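Local atomic coordinates of enterobactin synthetase component F-related protein (Vibrio cholerae serotype O1, PDB entry 4OXI), a protein that is an adenylation-domain enzyme that binds glycyl-adenosine-5'-phosphate and probably uses ATP to activate glycine for a lipopolysaccharide modification linked to antimicrobial peptide resistance. Residues C50-S55 against N238-I243; A59-R64 against E202-K207; Q255-Q260 against C282-P287; H300-V305 against L327-L332; R489-H494 against A514-H519. All coordinates share one frame; numbering follows the deposited sequence.

Contact 1: residues C50-S55 against N238-I243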
# COMPACT_ATOMS: atom_id res chain seq x y z
N CYS A 50 -10.43 -22.41 3.79
CA CYS A 50 -10.14 -21.08 4.32
C CYS A 50 -11.39 -20.30 4.77
O CYS A 50 -12.21 -19.87 3.95
CB CYS A 50 -9.36 -20.25 3.29
SG CYS A 50 -8.90 -18.64 3.93
N GLU A 51 -11.52 -20.12 6.08
CA GLU A 51 -12.64 -19.39 6.66
C GLU A 51 -12.81 -17.97 6.10
O GLU A 51 -13.93 -17.55 5.79
CB GLU A 51 -12.48 -19.35 8.18
CG GLU A 51 -13.51 -18.50 8.92
CD GLU A 51 -13.24 -18.42 10.42
OE1 GLU A 51 -12.77 -19.44 10.99
OE2 GLU A 51 -13.49 -17.36 11.03
N THR A 52 -11.71 -17.23 5.95
CA THR A 52 -11.80 -15.84 5.49
C THR A 52 -12.28 -15.77 4.04
O THR A 52 -13.14 -14.97 3.70
CB THR A 52 -10.45 -15.10 5.59
OG1 THR A 52 -9.98 -15.15 6.94
CG2 THR A 52 -10.61 -13.64 5.16
N ARG A 53 -11.70 -16.61 3.20
CA ARG A 53 -12.18 -16.70 1.83
C ARG A 53 -13.67 -17.07 1.80
O ARG A 53 -14.43 -16.55 0.98
CB ARG A 53 -11.36 -17.71 1.06
CG ARG A 53 -11.84 -17.92 -0.35
CD ARG A 53 -10.78 -18.61 -1.19
NE ARG A 53 -11.09 -18.35 -2.59
CZ ARG A 53 -10.42 -17.51 -3.36
NH1 ARG A 53 -10.81 -17.33 -4.61
NH2 ARG A 53 -9.35 -16.87 -2.92
N HIS A 54 -14.09 -17.96 2.71
CA HIS A 54 -15.50 -18.36 2.75
C HIS A 54 -16.39 -17.18 3.10
O HIS A 54 -17.45 -17.00 2.52
CB HIS A 54 -15.76 -19.48 3.75
CG HIS A 54 -17.21 -19.80 3.93
ND1 HIS A 54 -17.92 -20.58 3.04
CD2 HIS A 54 -18.10 -19.41 4.87
CE1 HIS A 54 -19.18 -20.68 3.44
NE2 HIS A 54 -19.31 -19.97 4.55
N SER A 55 -15.95 -16.38 4.08
CA SER A 55 -16.70 -15.20 4.48
C SER A 55 -16.85 -14.22 3.32
O SER A 55 -17.88 -13.58 3.18
CB SER A 55 -16.00 -14.51 5.64
OG SER A 55 -15.85 -15.39 6.72
N ASN A 238 -1.04 -14.83 4.14
CA ASN A 238 -0.69 -13.51 4.70
C ASN A 238 -1.91 -12.59 4.71
O ASN A 238 -2.27 -12.01 5.73
CB ASN A 238 0.38 -12.80 3.87
CG ASN A 238 1.72 -13.49 3.88
OD1 ASN A 238 2.40 -13.55 2.85
ND2 ASN A 238 2.13 -14.01 5.04
N LEU A 239 -2.53 -12.46 3.54
CA LEU A 239 -3.64 -11.52 3.36
C LEU A 239 -4.86 -11.93 4.17
O LEU A 239 -5.57 -11.07 4.73
CB LEU A 239 -4.02 -11.44 1.88
CG LEU A 239 -5.33 -10.74 1.50
CD1 LEU A 239 -5.33 -9.29 1.98
CD2 LEU A 239 -5.57 -10.81 -0.02
N HIS A 240 -5.14 -13.24 4.20
CA HIS A 240 -6.32 -13.76 4.92
C HIS A 240 -6.17 -13.54 6.41
O HIS A 240 -7.13 -13.20 7.09
CB HIS A 240 -6.53 -15.24 4.61
CG HIS A 240 -7.15 -15.50 3.27
ND1 HIS A 240 -6.88 -16.62 2.52
CD2 HIS A 240 -8.03 -14.77 2.54
CE1 HIS A 240 -7.56 -16.58 1.40
NE2 HIS A 240 -8.27 -15.46 1.39
N CYS A 241 -4.95 -13.74 6.91
CA CYS A 241 -4.71 -13.44 8.32
C CYS A 241 -5.02 -11.98 8.65
O CYS A 241 -5.76 -11.70 9.59
CB CYS A 241 -3.28 -13.81 8.73
SG CYS A 241 -2.93 -13.42 10.47
N TYR A 242 -4.48 -11.04 7.88
CA TYR A 242 -4.73 -9.62 8.15
C TYR A 242 -6.20 -9.26 8.12
O TYR A 242 -6.71 -8.67 9.06
CB TYR A 242 -4.01 -8.69 7.17
CG TYR A 242 -4.41 -7.24 7.41
CD1 TYR A 242 -3.87 -6.53 8.48
CD2 TYR A 242 -5.34 -6.60 6.60
CE1 TYR A 242 -4.22 -5.21 8.72
CE2 TYR A 242 -5.70 -5.26 6.83
CZ TYR A 242 -5.14 -4.58 7.89
OH TYR A 242 -5.49 -3.27 8.14
N ILE A 243 -6.87 -9.59 7.02
CA ILE A 243 -8.28 -9.27 6.88
C ILE A 243 -9.12 -9.85 8.03
O ILE A 243 -9.99 -9.16 8.58
CB ILE A 243 -8.83 -9.76 5.55
CG1 ILE A 243 -8.11 -9.07 4.39
CG2 ILE A 243 -10.31 -9.47 5.46
CD1 ILE A 243 -8.30 -7.55 4.40
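Cys50 and His240 form the polarisable part of this contact. The sulfur SG lies over one face of the imidazole, 3.6 Å from the ring centroid and shifted toward ND1, which it approaches to 3.2 Å. It sits there because SG is turned anti to the backbone N (chi1 -177°), and SG also accepts the N-H of Arg53 in a nearly straight bond of 3.5 Å, at the first turn of helix 51-62.

Apolar packing comes from Thr52 and Arg53. The methyl CG2 of Thr52 reaches CD2 of His240 at 3.8 Å, approaching the ring obliquely, and also meets CG2 of Ile243 at 4.2 Å. Arg53 adds CB, 3.8 Å from NE2 of His240. A branched threonine suits this place, since its hydroxyl OG1 can also give a weak 3.5 Å hydrogen bond to O of His240.

Polar links beyond the two helices reach the ring: its ND1 pairs with Glu213 and its NE2 with Tyr118, whose carbonyl also takes NH1 of Arg53. These two bonds probably fix the rotation of the buried imidazole. The neighbouring carboxylate would favour a protonated ring while the nearby guanidinium would oppose it, so its charge remains uncertain.

Contact 2: residues A59-R64 against E202-K207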
# COMPACT_ATOMS: atom_id res chain seq x y z
N ALA A 59 -20.40 -13.14 1.71
CA ALA A 59 -20.75 -11.73 1.65
C ALA A 59 -21.22 -11.29 0.26
O ALA A 59 -22.16 -10.50 0.13
CB ALA A 59 -19.58 -10.87 2.11
N ILE A 60 -20.56 -11.81 -0.77
CA ILE A 60 -20.94 -11.50 -2.14
C ILE A 60 -22.35 -12.01 -2.43
O ILE A 60 -23.17 -11.30 -3.01
CB ILE A 60 -19.94 -12.12 -3.15
CG1 ILE A 60 -18.57 -11.46 -3.00
CG2 ILE A 60 -20.44 -11.97 -4.57
CD1 ILE A 60 -17.49 -12.10 -3.85
N GLN A 61 -22.64 -13.23 -1.99
CA GLN A 61 -23.95 -13.84 -2.20
C GLN A 61 -25.03 -13.11 -1.42
O GLN A 61 -26.09 -12.79 -1.96
CB GLN A 61 -23.93 -15.30 -1.75
CG GLN A 61 -23.07 -16.21 -2.60
CD GLN A 61 -23.06 -17.66 -2.09
OE1 GLN A 61 -22.87 -17.91 -0.90
NE2 GLN A 61 -23.28 -18.61 -3.00
N ALA A 62 -24.76 -12.86 -0.15
CA ALA A 62 -25.73 -12.23 0.73
C ALA A 62 -26.06 -10.80 0.29
O ALA A 62 -27.14 -10.30 0.59
CB ALA A 62 -25.22 -12.23 2.16
N ASN A 63 -25.14 -10.14 -0.41
CA ASN A 63 -25.38 -8.75 -0.80
C ASN A 63 -25.36 -8.52 -2.30
O ASN A 63 -25.02 -7.43 -2.75
CB ASN A 63 -24.39 -7.82 -0.11
CG ASN A 63 -24.43 -7.94 1.40
OD1 ASN A 63 -25.27 -7.32 2.05
ND2 ASN A 63 -23.52 -8.72 1.97
N ARG A 64 -25.74 -9.54 -3.07
CA ARG A 64 -25.67 -9.47 -4.53
C ARG A 64 -26.39 -8.27 -5.16
O ARG A 64 -25.97 -7.78 -6.21
CB ARG A 64 -26.18 -10.79 -5.16
CG ARG A 64 -27.69 -11.02 -5.06
CD ARG A 64 -28.08 -12.49 -5.31
NE ARG A 64 -27.73 -13.33 -4.16
CZ ARG A 64 -27.99 -14.64 -4.08
NH1 ARG A 64 -28.59 -15.26 -5.08
NH2 ARG A 64 -27.64 -15.33 -2.99
N GLU A 202 -25.07 -18.15 -6.58
CA GLU A 202 -25.43 -19.32 -5.77
C GLU A 202 -24.31 -20.36 -5.85
O GLU A 202 -24.06 -21.11 -4.90
CB GLU A 202 -26.76 -19.92 -6.23
CG GLU A 202 -27.97 -18.99 -6.11
CD GLU A 202 -28.55 -18.93 -4.71
OE1 GLU A 202 -29.06 -17.86 -4.30
OE2 GLU A 202 -28.50 -19.96 -4.00
N LEU A 203 -23.63 -20.38 -7.00
CA LEU A 203 -22.60 -21.37 -7.31
C LEU A 203 -21.21 -20.97 -6.81
O LEU A 203 -20.28 -21.78 -6.89
CB LEU A 203 -22.54 -21.59 -8.82
CG LEU A 203 -23.41 -22.68 -9.46
CD1 LEU A 203 -24.83 -22.69 -8.88
CD2 LEU A 203 -23.46 -22.49 -10.98
N LEU A 204 -21.08 -19.74 -6.33
CA LEU A 204 -19.79 -19.18 -5.93
C LEU A 204 -18.92 -20.10 -5.06
O LEU A 204 -17.73 -20.28 -5.34
CB LEU A 204 -19.99 -17.85 -5.19
CG LEU A 204 -19.77 -16.56 -5.97
CD1 LEU A 204 -19.40 -15.46 -5.00
CD2 LEU A 204 -18.67 -16.73 -6.98
N VAL A 205 -19.51 -20.68 -4.02
CA VAL A 205 -18.74 -21.47 -3.06
C VAL A 205 -18.16 -22.79 -3.61
O VAL A 205 -17.16 -23.29 -3.09
CB VAL A 205 -19.55 -21.71 -1.77
CG1 VAL A 205 -18.68 -22.32 -0.68
CG2 VAL A 205 -20.14 -20.39 -1.28
N VAL A 206 -18.75 -23.33 -4.66
CA VAL A 206 -18.23 -24.57 -5.25
C VAL A 206 -17.48 -24.37 -6.57
O VAL A 206 -16.65 -25.20 -6.94
CB VAL A 206 -19.33 -25.65 -5.44
CG1 VAL A 206 -19.81 -26.17 -4.09
CG2 VAL A 206 -20.50 -25.10 -6.27
N LYS A 207 -17.77 -23.28 -7.27
CA LYS A 207 -17.09 -22.96 -8.53
C LYS A 207 -15.61 -22.60 -8.32
O LYS A 207 -14.86 -22.41 -9.28
CB LYS A 207 -17.82 -21.84 -9.27
CG LYS A 207 -18.77 -22.33 -10.36
CD LYS A 207 -18.39 -21.72 -11.71
CE LYS A 207 -19.43 -22.01 -12.78
NZ LYS A 207 -19.13 -21.32 -14.08
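Arg64 and Glu202 meet in a salt bridge whose geometry depends on two bent side chains. Arg64 carries CG between its backbone N and carbonyl carbon (chi1 72°) and bends again at chi3, which curls the guanidinium back toward the end of helix 51-62. There NE, with weak help from NH2, holds O of Gln61 at 2.8 Å, nearly in the guanidinium plane, while NH1 faces the acid. NH1 reaches OE1 of Glu202 at 2.8 Å on the anti side of the carboxylate, and NH2 adds a weak bond. Both nitrogens go to OE1, so OE2 takes no part in this bridge; the two planes stand 54° apart. Glu202 starts out pointing away, and a bend at chi2 (-81°) brings its carboxylate round.

Gln61, extended beyond CG, reaches from the helix to the loop. Its NE2 donates to O of Val201 and lies 3.2 Å from O of Glu202; its OE1 rests 3.7 Å from CG2 of Val205. Ile60 and Leu204, the buried pair, cross at about a right angle, CG2 to CD1 3.7 Å. The loop between strands 190-193 and 216-222 thus packs on the C-terminal turn of helix 51-62 in the AMP-binding enzyme region, against helix 78-95.

Contact 3: residues Q255-Q260 against C282-P287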
# COMPACT_ATOMS: atom_id res chain seq x y z
N GLN A 255 -24.17 -1.74 5.35
CA GLN A 255 -24.61 -0.36 5.17
C GLN A 255 -23.42 0.59 5.22
O GLN A 255 -23.57 1.79 5.01
CB GLN A 255 -25.66 0.04 6.22
CG GLN A 255 -26.84 -0.92 6.31
CD GLN A 255 -27.28 -1.42 4.94
OE1 GLN A 255 -27.48 -0.63 4.01
NE2 GLN A 255 -27.43 -2.73 4.81
N ASP A 256 -22.24 0.04 5.50
CA ASP A 256 -21.04 0.87 5.60
C ASP A 256 -20.56 1.34 4.22
O ASP A 256 -20.79 0.67 3.21
CB ASP A 256 -19.93 0.11 6.34
CG ASP A 256 -20.07 0.19 7.87
OD1 ASP A 256 -20.21 1.31 8.40
OD2 ASP A 256 -20.03 -0.87 8.55
N ARG A 257 -19.92 2.51 4.20
CA ARG A 257 -19.34 3.08 2.98
C ARG A 257 -17.87 3.30 3.23
O ARG A 257 -17.50 4.09 4.09
CB ARG A 257 -20.00 4.42 2.63
CG ARG A 257 -21.49 4.30 2.30
CD ARG A 257 -22.06 5.65 1.89
NE ARG A 257 -23.42 5.52 1.40
CZ ARG A 257 -24.07 6.45 0.71
NH1 ARG A 257 -23.47 7.61 0.41
NH2 ARG A 257 -25.30 6.22 0.31
N VAL A 258 -17.04 2.59 2.47
CA VAL A 258 -15.62 2.56 2.74
C VAL A 258 -14.85 3.40 1.74
O VAL A 258 -14.99 3.23 0.52
CB VAL A 258 -15.11 1.12 2.69
CG1 VAL A 258 -13.61 1.09 2.97
CG2 VAL A 258 -15.87 0.27 3.69
N GLY A 259 -14.04 4.33 2.24
CA GLY A 259 -13.21 5.13 1.37
C GLY A 259 -12.12 4.28 0.74
O GLY A 259 -11.62 3.33 1.35
N GLN A 260 -11.76 4.60 -0.50
CA GLN A 260 -10.58 4.02 -1.14
C GLN A 260 -9.65 5.17 -1.54
O GLN A 260 -9.65 5.61 -2.69
CB GLN A 260 -10.98 3.18 -2.36
CG GLN A 260 -10.01 2.04 -2.68
CD GLN A 260 -8.66 2.54 -3.17
OE1 GLN A 260 -8.46 2.75 -4.37
NE2 GLN A 260 -7.73 2.75 -2.24
N CYS A 282 -19.97 -0.86 0.60
CA CYS A 282 -19.69 -0.19 -0.68
C CYS A 282 -18.38 0.57 -0.61
O CYS A 282 -18.15 1.37 0.31
CB CYS A 282 -20.82 0.76 -1.10
SG CYS A 282 -20.62 1.34 -2.86
N LEU A 283 -17.52 0.30 -1.59
CA LEU A 283 -16.21 0.93 -1.67
C LEU A 283 -16.34 2.20 -2.53
O LEU A 283 -16.87 2.14 -3.64
CB LEU A 283 -15.19 -0.04 -2.30
CG LEU A 283 -13.71 0.34 -2.34
CD1 LEU A 283 -13.12 0.43 -0.94
CD2 LEU A 283 -12.91 -0.66 -3.17
N TYR A 284 -15.87 3.33 -2.01
CA TYR A 284 -15.91 4.58 -2.76
C TYR A 284 -14.51 4.98 -3.20
O TYR A 284 -13.66 5.34 -2.38
CB TYR A 284 -16.58 5.70 -1.95
CG TYR A 284 -18.10 5.58 -1.89
CD1 TYR A 284 -18.91 6.44 -2.62
CD2 TYR A 284 -18.71 4.59 -1.11
CE1 TYR A 284 -20.29 6.34 -2.58
CE2 TYR A 284 -20.11 4.47 -1.07
CZ TYR A 284 -20.88 5.36 -1.80
OH TYR A 284 -22.26 5.26 -1.77
N VAL A 285 -14.26 4.93 -4.51
CA VAL A 285 -12.95 5.29 -5.04
C VAL A 285 -12.74 6.80 -5.06
O VAL A 285 -13.51 7.53 -5.70
CB VAL A 285 -12.77 4.72 -6.45
CG1 VAL A 285 -11.44 5.17 -7.06
CG2 VAL A 285 -12.87 3.20 -6.40
N VAL A 286 -11.71 7.29 -4.37
CA VAL A 286 -11.43 8.72 -4.35
C VAL A 286 -10.79 9.14 -5.67
O VAL A 286 -9.69 8.69 -5.99
CB VAL A 286 -10.48 9.10 -3.21
CG1 VAL A 286 -10.13 10.59 -3.27
CG2 VAL A 286 -11.13 8.76 -1.86
N PRO A 287 -11.49 9.99 -6.44
CA PRO A 287 -10.96 10.48 -7.73
C PRO A 287 -9.63 11.19 -7.49
O PRO A 287 -9.46 11.80 -6.44
CB PRO A 287 -12.01 11.50 -8.18
CG PRO A 287 -13.25 11.17 -7.40
CD PRO A 287 -12.76 10.63 -6.09
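Strands 257-260 and 282-285 are the parallel neighbours of a beta-alpha-beta unit, joined through helix 268-279, and Arg257 to Gln260 pair in step with Cys282 to Val285. Of five backbone hydrogen bonds, Val258 makes the middle two: its N donates to O of Cys282 and its O accepts from N of Tyr284, both at 2.7 Å and nearly straight. The end bonds, Cys282 N to Asp256 O and Val286 N to Gln260 O, are longer, 3.1 Å each; Gln260 N to Tyr284 O is bent (141°).

On one face the extended Arg257 side chain runs obliquely across Tyr284, with CG 3.6 Å from CE2 of the ring. OH of Tyr284 is 3.3 Å from CZ of Arg257, over the guanidinium centre, at angles too poor for a hydrogen bond from NE or NH1. NH1 donates instead to O of His301.

On the other face CD1 of Leu283 wedges between CG1 of Val258, at 4.0 Å, and CB of Gln260, at 3.8 Å; leucine and valine suit this side, which helix 268-279 covers. The buried amide of Gln260 is satisfied by Tyr111, Ser262 and Asp272. The backbone bonds thus hold the strands together, and the packing of Arg257 on Tyr284 and of Leu283 on Val258 and Gln260 is consistent with their register.

Contact 4: residues H300-V305 against L327-L332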
# COMPACT_ATOMS: atom_id res chain seq x y z
N HIS A 300 -19.30 14.62 1.47
CA HIS A 300 -20.09 14.52 0.23
C HIS A 300 -20.72 13.14 0.05
O HIS A 300 -21.89 13.02 -0.34
CB HIS A 300 -19.17 14.81 -0.95
CG HIS A 300 -19.88 14.98 -2.25
ND1 HIS A 300 -20.05 13.95 -3.15
CD2 HIS A 300 -20.42 16.08 -2.83
CE1 HIS A 300 -20.69 14.40 -4.22
NE2 HIS A 300 -20.92 15.69 -4.05
N HIS A 301 -19.96 12.09 0.35
CA HIS A 301 -20.49 10.74 0.17
C HIS A 301 -20.91 10.08 1.46
O HIS A 301 -21.26 8.90 1.45
CB HIS A 301 -19.48 9.83 -0.55
CG HIS A 301 -19.24 10.20 -1.97
ND1 HIS A 301 -20.19 10.03 -2.96
CD2 HIS A 301 -18.17 10.77 -2.57
CE1 HIS A 301 -19.71 10.47 -4.11
NE2 HIS A 301 -18.49 10.92 -3.90
N GLN A 302 -20.87 10.81 2.58
CA GLN A 302 -21.25 10.24 3.86
C GLN A 302 -20.49 8.93 4.14
O GLN A 302 -21.09 7.92 4.49
CB GLN A 302 -22.77 9.99 3.91
CG GLN A 302 -23.60 11.29 3.88
CD GLN A 302 -23.39 12.12 5.15
OE1 GLN A 302 -23.89 11.78 6.22
NE2 GLN A 302 -22.63 13.21 5.03
N LEU A 303 -19.17 8.95 3.95
CA LEU A 303 -18.36 7.77 4.23
C LEU A 303 -18.43 7.42 5.71
O LEU A 303 -18.44 8.31 6.56
CB LEU A 303 -16.90 8.01 3.85
CG LEU A 303 -16.65 8.29 2.36
CD1 LEU A 303 -15.16 8.16 2.05
CD2 LEU A 303 -17.46 7.35 1.47
N THR A 304 -18.47 6.13 6.01
CA THR A 304 -18.55 5.69 7.40
C THR A 304 -17.22 5.11 7.85
O THR A 304 -16.97 5.00 9.06
CB THR A 304 -19.68 4.66 7.60
OG1 THR A 304 -19.42 3.49 6.81
CG2 THR A 304 -21.03 5.24 7.18
N VAL A 305 -16.37 4.75 6.89
CA VAL A 305 -15.06 4.13 7.19
C VAL A 305 -13.95 4.76 6.34
O VAL A 305 -14.09 4.92 5.12
CB VAL A 305 -15.10 2.59 6.93
CG1 VAL A 305 -13.79 1.94 7.35
CG2 VAL A 305 -16.24 1.93 7.68
N LEU A 327 -17.95 15.94 10.61
CA LEU A 327 -17.93 14.64 9.93
C LEU A 327 -18.69 13.56 10.69
O LEU A 327 -18.10 12.55 11.07
CB LEU A 327 -16.48 14.18 9.72
CG LEU A 327 -15.65 15.10 8.82
CD1 LEU A 327 -14.24 14.54 8.63
CD2 LEU A 327 -16.36 15.27 7.48
N PRO A 328 -20.01 13.76 10.90
CA PRO A 328 -20.79 12.82 11.71
C PRO A 328 -20.90 11.42 11.13
O PRO A 328 -21.15 10.50 11.89
CB PRO A 328 -22.20 13.45 11.73
CG PRO A 328 -22.25 14.34 10.53
CD PRO A 328 -20.85 14.88 10.41
N SER A 329 -20.76 11.25 9.82
CA SER A 329 -20.96 9.91 9.25
C SER A 329 -19.78 8.95 9.49
O SER A 329 -19.93 7.74 9.37
CB SER A 329 -21.26 9.99 7.75
OG SER A 329 -20.09 10.34 7.01
N LEU A 330 -18.61 9.49 9.84
CA LEU A 330 -17.37 8.70 9.84
C LEU A 330 -17.15 7.96 11.15
O LEU A 330 -16.54 8.50 12.08
CB LEU A 330 -16.16 9.61 9.57
CG LEU A 330 -15.06 9.07 8.65
CD1 LEU A 330 -13.74 9.78 8.91
CD2 LEU A 330 -14.91 7.56 8.77
N ARG A 331 -17.62 6.72 11.24
CA ARG A 331 -17.63 6.02 12.53
C ARG A 331 -16.33 5.29 12.82
O ARG A 331 -16.04 4.97 13.98
CB ARG A 331 -18.83 5.07 12.63
CG ARG A 331 -18.69 3.75 11.88
CD ARG A 331 -19.99 2.94 12.01
NE ARG A 331 -19.89 1.63 11.39
CZ ARG A 331 -19.32 0.57 11.96
NH1 ARG A 331 -18.78 0.67 13.17
NH2 ARG A 331 -19.27 -0.59 11.32
N LEU A 332 -15.54 5.03 11.79
CA LEU A 332 -14.23 4.42 11.98
C LEU A 332 -13.16 5.09 11.12
O LEU A 332 -13.23 5.07 9.89
CB LEU A 332 -14.29 2.92 11.67
CG LEU A 332 -14.87 1.96 12.72
CD1 LEU A 332 -15.22 0.63 12.08
CD2 LEU A 332 -13.90 1.75 13.88
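Segments 302-305 and 329-332 run almost in the same direction, 6° apart, and draw together into a single parallel bridge between Val305 and Leu332. Thr304 O receives N of Leu332 at 3.1 Å and, more weakly, N of Arg331 at 2.9 Å, while CA of Thr304 makes a C-H···O contact with O of Ser329.

Ser329 gives a side-chain hydrogen bond across the contact. Its OG, held between its own backbone N and carbonyl carbon (chi1 73°), donates to O of Leu303 at 2.7 Å from above the carbonyl plane. A short serine suits the place because its hydroxyl reaches the carbonyl from close by. Gln302, just past helix 294-301 with the positive phi of a Schellman motif, sets OE1 3.5 Å from CB of Ser329 and bonds NE2 to O of His299. CD2 of Leu330 comes to 3.3 Å from O of Thr304. CG of Arg331 passes 3.5 Å from the same oxygen before the extended chain carries the guanidinium to a salt bridge with Asp256.

Thr304 turns its hydroxyl the other way, where OG1 pairs with Asp256 and with N of Arg257. Asp256 thus receives both Thr304 and Arg331, and its negative charge probably helps hold the two segments together where strands 305-308 and 332-336 begin.

Contact 5: residues R489-H494 against A514-H519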
# COMPACT_ATOMS: atom_id res chain seq x y z
N ARG A 489 24.56 9.93 -9.81
CA ARG A 489 24.73 9.51 -11.20
C ARG A 489 24.54 10.68 -12.16
O ARG A 489 25.36 10.91 -13.05
CB ARG A 489 23.69 8.45 -11.57
CG ARG A 489 24.12 7.01 -11.35
CD ARG A 489 23.42 6.08 -12.35
NE ARG A 489 21.98 6.31 -12.43
CZ ARG A 489 21.08 5.70 -11.66
NH1 ARG A 489 19.79 5.97 -11.81
NH2 ARG A 489 21.45 4.80 -10.76
N VAL A 490 23.45 11.41 -11.97
CA VAL A 490 23.03 12.46 -12.88
C VAL A 490 23.94 13.70 -12.78
O VAL A 490 24.25 14.33 -13.79
CB VAL A 490 21.55 12.83 -12.63
CG1 VAL A 490 21.17 14.07 -13.40
CG2 VAL A 490 20.64 11.67 -13.01
N THR A 491 24.38 14.04 -11.58
CA THR A 491 25.23 15.21 -11.42
C THR A 491 26.72 14.92 -11.49
O THR A 491 27.50 15.84 -11.75
CB THR A 491 24.94 15.94 -10.10
OG1 THR A 491 25.38 15.13 -9.00
CG2 THR A 491 23.45 16.24 -9.98
N GLN A 492 27.12 13.67 -11.26
CA GLN A 492 28.53 13.30 -11.19
C GLN A 492 29.25 14.03 -10.07
O GLN A 492 30.49 14.08 -10.04
CB GLN A 492 29.25 13.52 -12.54
CG GLN A 492 28.84 12.56 -13.66
CD GLN A 492 29.06 11.11 -13.27
OE1 GLN A 492 30.18 10.69 -12.97
NE2 GLN A 492 27.98 10.33 -13.27
N ALA A 493 28.48 14.59 -9.14
CA ALA A 493 29.04 15.28 -7.97
C ALA A 493 29.81 14.34 -7.04
O ALA A 493 29.49 13.15 -6.93
CB ALA A 493 27.93 15.99 -7.20
N HIS A 494 30.80 14.88 -6.35
CA HIS A 494 31.58 14.11 -5.39
C HIS A 494 30.80 13.95 -4.09
O HIS A 494 30.85 12.90 -3.44
CB HIS A 494 32.90 14.82 -5.09
CG HIS A 494 33.76 14.09 -4.11
ND1 HIS A 494 33.74 14.35 -2.76
CD2 HIS A 494 34.66 13.09 -4.29
CE1 HIS A 494 34.59 13.55 -2.14
NE2 HIS A 494 35.16 12.77 -3.05
N ALA A 514 17.97 18.81 -2.74
CA ALA A 514 19.29 18.24 -2.95
C ALA A 514 20.40 19.28 -2.69
O ALA A 514 20.28 20.43 -3.10
CB ALA A 514 19.40 17.66 -4.35
N PHE A 515 21.46 18.85 -2.00
CA PHE A 515 22.69 19.63 -1.88
C PHE A 515 23.80 18.92 -2.63
O PHE A 515 24.04 17.73 -2.42
CB PHE A 515 23.11 19.78 -0.42
CG PHE A 515 22.18 20.61 0.40
CD1 PHE A 515 22.41 21.97 0.58
CD2 PHE A 515 21.05 20.04 0.99
CE1 PHE A 515 21.55 22.75 1.34
CE2 PHE A 515 20.18 20.82 1.76
CZ PHE A 515 20.44 22.18 1.93
N VAL A 516 24.46 19.64 -3.52
CA VAL A 516 25.61 19.09 -4.23
C VAL A 516 26.83 19.97 -3.95
O VAL A 516 26.68 21.11 -3.52
CB VAL A 516 25.36 19.00 -5.73
CG1 VAL A 516 24.14 18.12 -6.01
CG2 VAL A 516 25.16 20.40 -6.32
N ASP A 517 28.02 19.44 -4.17
CA ASP A 517 29.21 20.23 -3.93
C ASP A 517 29.35 21.36 -4.96
O ASP A 517 28.58 21.43 -5.93
CB ASP A 517 30.45 19.33 -3.92
CG ASP A 517 30.66 18.62 -5.23
OD1 ASP A 517 30.78 19.30 -6.27
OD2 ASP A 517 30.70 17.37 -5.23
N THR A 518 30.33 22.23 -4.74
CA THR A 518 30.53 23.42 -5.57
C THR A 518 31.47 23.17 -6.75
O THR A 518 31.78 24.10 -7.50
CB THR A 518 31.08 24.58 -4.73
OG1 THR A 518 32.18 24.10 -3.94
CG2 THR A 518 30.01 25.14 -3.80
N HIS A 519 31.92 21.93 -6.92
CA HIS A 519 32.89 21.60 -7.98
C HIS A 519 32.26 21.02 -9.23
O HIS A 519 32.93 20.81 -10.23
CB HIS A 519 33.93 20.61 -7.46
CG HIS A 519 34.58 21.04 -6.20
ND1 HIS A 519 34.41 20.37 -5.00
CD2 HIS A 519 35.37 22.11 -5.92
CE1 HIS A 519 35.08 21.00 -4.05
NE2 HIS A 519 35.67 22.05 -4.58
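Asp517 meets the loop after helix 480-491 with one carboxylate oxygen and carries the polar part of the contact. From CB, which points toward that loop, CG is placed between the backbone N and carbonyl carbon (chi1 61°), turning the carboxylate in among nearby amides. CG itself is 3.9 Å from N of His494. Beyond it the group divides its work. OD2 faces across the contact: it takes the N-H of His494 at 2.7 Å, a weak bond because the angle at the hydrogen is only 127°, and it also accepts from N of Ser495. Carbon atoms crowd in beside it, CB of His494 at 3.4 Å and CB of Ala493 at 3.7 Å. OD1 turns back to its own segment and accepts N of His519 at 2.9 Å on the anti side, closing an Asx turn. An aspartate suits this place because its short arm can bind amides of both segments at once.

Next to it, Ala493 sets CB 4.2 Å from CB of Val516, and its small size lets the loop come close to the strand. Thr491 folds OG1 back to accept N of Ala493, an ST turn, while the same hydroxyl is hydrogen-bonded to O of Val487. Trp527 of helix 524-531 touches both Thr491 and Val516. A helix end thus packs against the central strand of a three-stranded mixed sheet, consistent with the C-terminal subdomain of adenylate-forming enzymes.

Along the chain, contact 2 is nested within the span closed by contact 1, and contacts 3, 4 and 5 follow in series. Contacts 1 and 2 share helix 51-62; their centres are 16 Å apart and they touch through His54 and Val205. Contact 3 pairs strands of one mixed sheet, and contact 4 starts the strands of another; their centres lie only 10 Å apart, joined by Arg257 with His301 and Asp256 with Thr304. Contact 5 stands alone, its centre 45 to 59 Å from the others. The first four therefore belong to one compact body, the fifth to a separate C-terminal part, as in adenylate-forming enzymes generally, where such a part moves relative to the larger one.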